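Local coordinates for protein tungsten-containing formylmethanofuran dehydrogenase 2 subunit C (PDB 5T5I) that forms the beta-helical subunit C of tungsten-containing formylmethanofuran dehydrogenase, a complex that probably fixes carbon dioxide as formylmethanofuran in methanogenesis, at residues D134-S139 / N160-Y165; E164-G169 / G188-E193; I179-H184 / A198-E203. One frame throughout, in Å; residues are numbered along the deposited sequence.

Contact 1. Residues D134-S139 / N160-Y165; sequences DYVGSS and NEIGEY. With CA (calcium ion), chain B.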
loop_
_atom_site.group_PDB
_atom_site.type_symbol
_atom_site.label_atom_id
_atom_site.label_comp_id
_atom_site.label_asym_id
_atom_site.label_seq_id
_atom_site.Cartn_x
_atom_site.Cartn_y
_atom_site.Cartn_z
ATOM N N ASP C 134 10.962 -19.049 -31.445
ATOM C CA ASP C 134 12.019 -18.294 -30.780
ATOM C C ASP C 134 13.196 -18.163 -31.748
ATOM O O ASP C 134 13.268 -18.901 -32.738
ATOM C CB ASP C 134 12.494 -19.038 -29.510
ATOM C CG ASP C 134 11.389 -19.326 -28.503
ATOM O OD1 ASP C 134 10.906 -18.368 -27.862
ATOM O OD2 ASP C 134 11.009 -20.514 -28.353
ATOM N N TYR C 135 14.125 -17.231 -31.455
ATOM C CA TYR C 135 15.388 -17.092 -32.177
ATOM C C TYR C 135 15.267 -16.816 -33.692
ATOM O O TYR C 135 16.058 -17.344 -34.482
ATOM C CB TYR C 135 16.278 -18.345 -31.935
ATOM C CG TYR C 135 16.652 -18.586 -30.483
ATOM C CD1 TYR C 135 17.528 -17.737 -29.819
ATOM C CD2 TYR C 135 16.178 -19.695 -29.796
ATOM C CE1 TYR C 135 17.872 -17.952 -28.484
ATOM C CE2 TYR C 135 16.523 -19.925 -28.466
ATOM C CZ TYR C 135 17.373 -19.054 -27.815
ATOM O OH TYR C 135 17.716 -19.286 -26.503
ATOM N N VAL C 136 14.328 -15.947 -34.097
ATOM C CA VAL C 136 14.238 -15.540 -35.492
ATOM C C VAL C 136 15.510 -14.715 -35.745
ATOM O O VAL C 136 15.788 -13.790 -34.979
ATOM C CB VAL C 136 12.990 -14.670 -35.802
ATOM C CG1 VAL C 136 13.025 -14.169 -37.242
ATOM C CG2 VAL C 136 11.687 -15.425 -35.536
ATOM N N GLY C 137 16.265 -15.064 -36.782
ATOM C CA GLY C 137 17.487 -14.352 -37.146
ATOM C C GLY C 137 18.539 -14.270 -36.057
ATOM O O GLY C 137 19.203 -13.246 -35.921
ATOM N N SER C 138 18.710 -15.343 -35.282
ATOM C CA SER C 138 19.658 -15.402 -34.158
ATOM C C SER C 138 21.052 -15.919 -34.565
ATOM O O SER C 138 21.302 -16.245 -35.724
ATOM C CB SER C 138 19.099 -16.333 -33.080
ATOM O OG SER C 138 19.255 -17.676 -33.499
ATOM N N SER C 139 21.943 -16.010 -33.578
ATOM C CA SER C 139 23.264 -16.611 -33.724
ATOM C C SER C 139 23.163 -18.099 -33.275
ATOM O O SER C 139 22.075 -18.576 -32.943
ATOM C CB SER C 139 24.282 -15.879 -32.845
ATOM O OG SER C 139 24.111 -16.124 -31.456
ATOM N N ASN C 160 10.607 -15.523 -28.229
ATOM C CA ASN C 160 11.723 -14.893 -27.530
ATOM C C ASN C 160 12.975 -14.745 -28.347
ATOM O O ASN C 160 13.245 -15.540 -29.242
ATOM C CB ASN C 160 12.105 -15.702 -26.285
ATOM C CG ASN C 160 11.104 -15.700 -25.163
ATOM O OD1 ASN C 160 10.056 -15.066 -25.217
ATOM N ND2 ASN C 160 11.463 -16.337 -24.070
ATOM N N GLU C 161 13.790 -13.767 -27.942
ATOM C CA GLU C 161 15.147 -13.564 -28.427
ATOM C C GLU C 161 15.272 -13.425 -29.945
ATOM O O GLU C 161 16.220 -13.940 -30.548
ATOM C CB GLU C 161 16.050 -14.699 -27.883
ATOM C CG GLU C 161 16.097 -14.755 -26.359
ATOM C CD GLU C 161 16.977 -15.874 -25.845
ATOM O OE1 GLU C 161 18.215 -15.690 -25.795
ATOM O OE2 GLU C 161 16.439 -16.976 -25.593
ATOM N N ILE C 162 14.335 -12.691 -30.571
ATOM C CA ILE C 162 14.455 -12.465 -31.999
ATOM C C ILE C 162 15.671 -11.525 -32.198
ATOM O O ILE C 162 15.931 -10.648 -31.365
ATOM C CB ILE C 162 13.156 -11.912 -32.673
ATOM C CG1 ILE C 162 12.819 -10.491 -32.223
ATOM C CG2 ILE C 162 11.935 -12.850 -32.466
ATOM C CD1 ILE C 162 12.188 -9.707 -33.316
ATOM N N GLY C 163 16.451 -11.783 -33.226
ATOM C CA GLY C 163 17.654 -11.006 -33.505
ATOM C C GLY C 163 18.737 -11.096 -32.444
ATOM O O GLY C 163 19.504 -10.150 -32.246
ATOM N N GLU C 164 18.820 -12.233 -31.755
ATOM C CA GLU C 164 19.835 -12.479 -30.725
ATOM C C GLU C 164 21.252 -12.375 -31.331
ATOM O O GLU C 164 21.538 -13.036 -32.322
ATOM C CB GLU C 164 19.575 -13.856 -30.083
ATOM C CG GLU C 164 20.596 -14.317 -29.044
ATOM C CD GLU C 164 21.481 -15.479 -29.447
ATOM O OE1 GLU C 164 21.525 -15.809 -30.651
ATOM O OE2 GLU C 164 22.230 -15.982 -28.581
ATOM N N TYR C 165 22.100 -11.476 -30.780
ATOM C CA TYR C 165 23.466 -11.196 -31.282
ATOM C C TYR C 165 23.478 -10.712 -32.771
ATOM O O TYR C 165 24.454 -10.926 -33.489
ATOM C CB TYR C 165 24.429 -12.397 -31.075
ATOM C CG TYR C 165 25.014 -12.514 -29.683
ATOM C CD1 TYR C 165 26.095 -11.736 -29.293
ATOM C CD2 TYR C 165 24.518 -13.438 -28.775
ATOM C CE1 TYR C 165 26.653 -11.855 -28.018
ATOM C CE2 TYR C 165 25.067 -13.573 -27.504
ATOM C CZ TYR C 165 26.127 -12.770 -27.122
ATOM O OH TYR C 165 26.646 -12.913 -25.863
HETATM CA CA CA B . 25.253 -16.926 -29.172
HETATM O O HOH W 1 21.675 -12.694 -35.058
#
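The Y135 ring has E164 CB at its edge, close to the ring plane, while the E161 carboxylate meets it obliquely, the two planes 57° apart. W116 of the preceding coil lies nearly parallel to the same ring. The Y165 ring has its own neighbour E164 CD at the edge and H184 stacked on it. These side chains sit on successive coils of a parallel beta-helix built on G-XX-G-XXX-G-like repeats: 134-139 and 160-165 run side by side, each with a type II turn (Y135 to S138, E161 to E164) whose third position is a glycine at positive phi. Y135 N donates to N160 O at 2.9 Å and G163 N to V136 O at 2.7 Å. D134 OD1 takes the N-H of N160 (2.9 Å) on its anti side, and its OD2 turns to S94 of the subunit fwdD chain. V136 CB rests on I162 CG2, 3.9 Å away, in the interior, where I162 also meets I171 and I173. Y135 OH lies 2.8 Å from E161 OE2 and is hydrogen-bonded to R141; E161 OE1 pairs with a basic side chain of another protein's chain. At the far end E164, CG anti to its N (chi1 176°) and bent beyond, puts OE1 where S139 can grip it twice: N nearly along the C-O axis at 3.0 Å, and OG from above the carboxylate plane at 2.7 Å. The same S139 OG, 2.7 Å from the calcium ion, is a ligand of that metal.

Contact 2. Residues E164-G169 / G188-E193; sequences EYMNGG and GLIIIE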
loop_
_atom_site.group_PDB
_atom_site.type_symbol
_atom_site.label_atom_id
_atom_site.label_comp_id
_atom_site.label_asym_id
_atom_site.label_seq_id
_atom_site.Cartn_x
_atom_site.Cartn_y
_atom_site.Cartn_z
ATOM N N GLU C 164 18.820 -12.233 -31.755
ATOM C CA GLU C 164 19.835 -12.479 -30.725
ATOM C C GLU C 164 21.252 -12.375 -31.331
ATOM O O GLU C 164 21.538 -13.036 -32.322
ATOM C CB GLU C 164 19.575 -13.856 -30.083
ATOM C CG GLU C 164 20.596 -14.317 -29.044
ATOM C CD GLU C 164 21.481 -15.479 -29.447
ATOM O OE1 GLU C 164 21.525 -15.809 -30.651
ATOM O OE2 GLU C 164 22.230 -15.982 -28.581
ATOM N N TYR C 165 22.100 -11.476 -30.780
ATOM C CA TYR C 165 23.466 -11.196 -31.282
ATOM C C TYR C 165 23.478 -10.712 -32.771
ATOM O O TYR C 165 24.454 -10.926 -33.489
ATOM C CB TYR C 165 24.429 -12.397 -31.075
ATOM C CG TYR C 165 25.014 -12.514 -29.683
ATOM C CD1 TYR C 165 26.095 -11.736 -29.293
ATOM C CD2 TYR C 165 24.518 -13.438 -28.775
ATOM C CE1 TYR C 165 26.653 -11.855 -28.018
ATOM C CE2 TYR C 165 25.067 -13.573 -27.504
ATOM C CZ TYR C 165 26.127 -12.770 -27.122
ATOM O OH TYR C 165 26.646 -12.913 -25.863
ATOM N N MET C 166 22.423 -10.010 -33.211
ATOM C CA MET C 166 22.317 -9.519 -34.592
ATOM C C MET C 166 23.485 -8.596 -34.925
ATOM O O MET C 166 23.858 -7.770 -34.099
ATOM C CB MET C 166 20.981 -8.775 -34.789
ATOM C CG MET C 166 20.509 -8.707 -36.198
ATOM S SD MET C 166 18.970 -7.757 -36.241
ATOM C CE MET C 166 18.653 -7.716 -37.952
ATOM N N ASN C 167 24.059 -8.754 -36.116
ATOM C CA ASN C 167 25.200 -7.976 -36.603
ATOM C C ASN C 167 24.980 -7.396 -38.029
ATOM O O ASN C 167 25.931 -7.278 -38.800
ATOM C CB ASN C 167 26.424 -8.894 -36.607
ATOM C CG ASN C 167 27.734 -8.180 -36.542
ATOM O OD1 ASN C 167 27.822 -6.990 -36.195
ATOM N ND2 ASN C 167 28.785 -8.906 -36.886
ATOM N N GLY C 168 23.743 -7.064 -38.359
ATOM C CA GLY C 168 23.355 -6.557 -39.678
ATOM C C GLY C 168 22.049 -7.168 -40.151
ATOM O O GLY C 168 21.545 -8.117 -39.551
ATOM N N GLY C 169 21.524 -6.640 -41.240
ATOM C CA GLY C 169 20.270 -7.104 -41.808
ATOM C C GLY C 169 19.066 -6.449 -41.165
ATOM O O GLY C 169 19.188 -5.459 -40.430
ATOM N N GLY C 188 22.155 -3.713 -37.021
ATOM C CA GLY C 188 20.951 -4.106 -37.740
ATOM C C GLY C 188 19.742 -3.313 -37.301
ATOM O O GLY C 188 19.852 -2.362 -36.513
ATOM N N LEU C 189 18.588 -3.686 -37.842
ATOM C CA LEU C 189 17.319 -3.018 -37.560
ATOM C C LEU C 189 16.238 -4.058 -37.267
ATOM O O LEU C 189 16.064 -4.996 -38.038
ATOM C CB LEU C 189 16.915 -2.113 -38.755
ATOM C CG LEU C 189 15.504 -1.521 -38.751
ATOM C CD1 LEU C 189 15.278 -0.607 -37.552
ATOM C CD2 LEU C 189 15.228 -0.759 -40.063
ATOM N N ILE C 190 15.536 -3.899 -36.143
ATOM C CA ILE C 190 14.394 -4.736 -35.777
ATOM C C ILE C 190 13.186 -3.804 -35.672
ATOM O O ILE C 190 13.224 -2.837 -34.903
ATOM C CB ILE C 190 14.600 -5.517 -34.462
ATOM C CG1 ILE C 190 15.768 -6.519 -34.601
ATOM C CG2 ILE C 190 13.307 -6.274 -34.054
ATOM C CD1 ILE C 190 16.284 -7.059 -33.262
ATOM N N ILE C 191 12.114 -4.100 -36.422
ATOM C CA ILE C 191 10.858 -3.344 -36.334
ATOM C C ILE C 191 9.773 -4.308 -35.814
ATOM O O ILE C 191 9.499 -5.314 -36.450
ATOM C CB ILE C 191 10.423 -2.692 -37.674
ATOM C CG1 ILE C 191 11.486 -1.683 -38.177
ATOM C CG2 ILE C 191 9.043 -2.001 -37.489
ATOM C CD1 ILE C 191 11.252 -1.157 -39.598
ATOM N N ILE C 192 9.141 -3.973 -34.691
ATOM C CA ILE C 192 8.021 -4.743 -34.122
ATOM C C ILE C 192 6.769 -3.856 -34.264
ATOM O O ILE C 192 6.669 -2.806 -33.624
ATOM C CB ILE C 192 8.325 -5.178 -32.659
ATOM C CG1 ILE C 192 9.575 -6.117 -32.616
ATOM C CG2 ILE C 192 7.104 -5.884 -32.025
ATOM C CD1 ILE C 192 10.339 -6.059 -31.346
ATOM N N GLU C 193 5.839 -4.243 -35.140
ATOM C CA GLU C 193 4.647 -3.433 -35.387
ATOM C C GLU C 193 3.603 -3.582 -34.276
ATOM O O GLU C 193 2.792 -2.687 -34.081
ATOM C CB GLU C 193 4.063 -3.702 -36.778
ATOM C CG GLU C 193 5.077 -3.447 -37.886
ATOM C CD GLU C 193 4.564 -3.550 -39.312
ATOM O OE1 GLU C 193 3.415 -4.006 -39.509
ATOM O OE2 GLU C 193 5.338 -3.224 -40.239
#
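M166 reaches across the corner of its coil toward strand 187-192 of the following coil, and slides past I190 in the opposite direction. Its chain is fully stretched: CG stands anti to the backbone N (chi1 -157°) and both later torsions are also near 180°, which carries the sulfur over to I190 and the methyl on to the backbone of G188 and L189. SD touches I190 CG1 at 3.8 Å, and CE lies 3.8 Å from L189 O and 4.3 Å from G188 CA. I190 meets it with CG1 because chi1 of -64° sets that branch anti to the carbonyl carbon, on the side facing the thioether. Room for the methyl depends on G188 having no side chain: a CB there would come within 3.0 Å of M166 CE, a clash. G168 and G169 turn the chain, G168 CA lying 3.9 Å from G188 CA. Just beyond, L189 N donates to G169 O at 3.2 Å. M166 also packs on I171 and I190 on I162, so the pair belongs to the apolar interior. Glycines at a corner, a backbone bond between neighbouring coils and aliphatic side chains stacked inward are typical of a parallel beta-helix.

Contact 3. Residues I179-H184 / A198-E203; sequences IMPGIH and ARAGGE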
loop_
_atom_site.group_PDB
_atom_site.type_symbol
_atom_site.label_atom_id
_atom_site.label_comp_id
_atom_site.label_asym_id
_atom_site.label_seq_id
_atom_site.Cartn_x
_atom_site.Cartn_y
_atom_site.Cartn_z
ATOM N N ILE C 179 9.476 -11.951 -24.998
ATOM C CA ILE C 179 10.505 -11.210 -24.268
ATOM C C ILE C 179 11.862 -11.222 -24.960
ATOM O O ILE C 179 12.150 -12.075 -25.786
ATOM C CB ILE C 179 10.621 -11.681 -22.796
ATOM C CG1 ILE C 179 11.142 -13.143 -22.691
ATOM C CG2 ILE C 179 9.289 -11.505 -22.073
ATOM C CD1 ILE C 179 11.562 -13.558 -21.270
ATOM N N MET C 180 12.679 -10.235 -24.617
ATOM C CA MET C 180 14.075 -10.086 -25.030
ATOM C C MET C 180 14.335 -9.995 -26.549
ATOM O O MET C 180 15.337 -10.550 -27.014
ATOM C CB MET C 180 14.925 -11.211 -24.401
ATOM C CG MET C 180 14.734 -11.313 -22.894
ATOM S SD MET C 180 15.759 -12.488 -21.958
ATOM C CE MET C 180 15.114 -14.072 -22.521
ATOM N N PRO C 181 13.534 -9.229 -27.330
ATOM C CA PRO C 181 13.900 -9.019 -28.741
ATOM C C PRO C 181 15.150 -8.133 -28.806
ATOM O O PRO C 181 15.284 -7.203 -28.003
ATOM C CB PRO C 181 12.682 -8.296 -29.321
ATOM C CG PRO C 181 12.122 -7.533 -28.171
ATOM C CD PRO C 181 12.343 -8.428 -26.962
ATOM N N GLY C 182 16.070 -8.460 -29.706
ATOM C CA GLY C 182 17.328 -7.730 -29.848
ATOM C C GLY C 182 18.337 -7.942 -28.729
ATOM O O GLY C 182 19.250 -7.121 -28.555
ATOM N N ILE C 183 18.190 -9.041 -27.956
ATOM C CA ILE C 183 19.130 -9.407 -26.878
ATOM C C ILE C 183 20.568 -9.451 -27.451
ATOM O O ILE C 183 20.789 -10.086 -28.473
ATOM C CB ILE C 183 18.735 -10.748 -26.190
ATOM C CG1 ILE C 183 19.619 -11.048 -24.940
ATOM C CG2 ILE C 183 18.750 -11.935 -27.168
ATOM C CD1 ILE C 183 19.079 -10.497 -23.653
ATOM N N HIS C 184 21.517 -8.735 -26.827
ATOM C CA HIS C 184 22.933 -8.679 -27.286
ATOM C C HIS C 184 23.102 -8.174 -28.725
ATOM O O HIS C 184 24.119 -8.447 -29.335
ATOM C CB HIS C 184 23.644 -10.043 -27.143
ATOM C CG HIS C 184 23.974 -10.441 -25.755
ATOM N ND1 HIS C 184 24.989 -9.826 -25.052
ATOM C CD2 HIS C 184 23.471 -11.447 -25.019
ATOM C CE1 HIS C 184 25.036 -10.455 -23.887
ATOM N NE2 HIS C 184 24.147 -11.450 -23.844
ATOM N N ALA C 198 8.496 -7.707 -22.527
ATOM C CA ALA C 198 9.590 -7.153 -21.725
ATOM C C ALA C 198 10.966 -7.283 -22.365
ATOM O O ALA C 198 11.175 -8.071 -23.286
ATOM C CB ALA C 198 9.627 -7.840 -20.365
ATOM N N ARG C 199 11.904 -6.509 -21.815
ATOM C CA ARG C 199 13.339 -6.570 -22.061
ATOM C C ARG C 199 13.792 -6.321 -23.498
ATOM O O ARG C 199 14.775 -6.931 -23.930
ATOM C CB ARG C 199 13.871 -7.940 -21.559
ATOM C CG ARG C 199 13.561 -8.201 -20.098
ATOM C CD ARG C 199 13.773 -9.648 -19.669
ATOM N NE ARG C 199 13.274 -9.823 -18.309
ATOM C CZ ARG C 199 13.335 -10.936 -17.587
ATOM N NH1 ARG C 199 13.925 -12.019 -18.071
ATOM N NH2 ARG C 199 12.850 -10.958 -16.353
ATOM N N ALA C 200 13.151 -5.389 -24.215
ATOM C CA ALA C 200 13.600 -5.070 -25.576
ATOM C C ALA C 200 14.994 -4.439 -25.500
ATOM O O ALA C 200 15.237 -3.586 -24.655
ATOM C CB ALA C 200 12.629 -4.102 -26.261
ATOM N N GLY C 201 15.905 -4.922 -26.329
ATOM C CA GLY C 201 17.255 -4.390 -26.374
ATOM C C GLY C 201 18.132 -4.729 -25.181
ATOM O O GLY C 201 19.163 -4.079 -24.987
ATOM N N GLY C 202 17.743 -5.743 -24.392
ATOM C CA GLY C 202 18.527 -6.183 -23.244
ATOM C C GLY C 202 19.951 -6.492 -23.660
ATOM O O GLY C 202 20.157 -7.206 -24.639
ATOM N N GLU C 203 20.927 -5.858 -23.001
ATOM C CA GLU C 203 22.359 -6.025 -23.276
ATOM C C GLU C 203 22.779 -5.664 -24.729
ATOM O O GLU C 203 23.822 -6.115 -25.197
ATOM C CB GLU C 203 22.806 -7.446 -22.886
ATOM C CG GLU C 203 22.676 -7.697 -21.394
ATOM C CD GLU C 203 22.842 -9.158 -21.045
ATOM O OE1 GLU C 203 21.842 -9.905 -21.121
ATOM O OE2 GLU C 203 23.987 -9.562 -20.736
HETATM O O HOH W 2 26.184 -7.278 -25.943
#
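H184 and E203 both set CG anti to the carbonyl carbon and beside the backbone N (chi1 -73° and -64°), which sends the two side chains the same way, side by side. The E203 CB lies over one face of the H184 imidazole, 4.0 Å from the ring centroid, a CH-pi contact offset toward the rim. Further out E203 OE2 comes to 3.4 Å from H184 CE1, the carboxylate turned 51° from the ring. H184 NE2 is hydrogen-bonded to an acidic side chain of another protein's chain; E203 OE1 is hydrogen-bonded to an aromatic side chain of that chain, and OE2 pairs with a basic one. An alanine in place of H184 takes away the ring, which would probably leave a gap over E203 CB and the acidic side chain across the interface without its hydrogen-bond mate. The backbones belong to adjacent coils of the beta-helix, each bent through a type II turn with G182 or G201 in third place. M180 N donates to A198 O, G201 N to P181 O at 2.9 Å, and H184 N to G202 O at 3.0 Å. P181 CG and A200 CB meet at 4.0 Å on the inner side of the turns. M180 and R199 run alongside each other, M180 CG 3.7 Å from R199 CB; the sulfur sits at the guanidinium edge, near its plane, and R199 NE pairs with an acidic side chain of another protein's chain. One water joins H184 ND1, at 3.0 Å, to E203 O, to which it donates.

In the fold
Three successive coil-to-coil steps are caught here, with centres 9 to 11 Å apart. Contact 1 passes to contact 3: I162 O and G182 N (2.7 Å) and Y165 N and I183 O (3.0 Å) are probable hydrogen bonds, and Y165 CZ lies 3.5 Å from H184 CG. Contact 2 shares E164 and Y165 with contact 1 and fills the interior beside both, I190 CG2 meeting I162 CD1 at 3.7 Å and I190 CD1 meeting G182 CA at 3.6 Å. Contact 1 holds the calcium ligand S139, whose site Y140 and D143 share together with an acidic side chain of another protein's chain; the H184 side chain is about 7 Å from the ion, that of M166 about 11 Å.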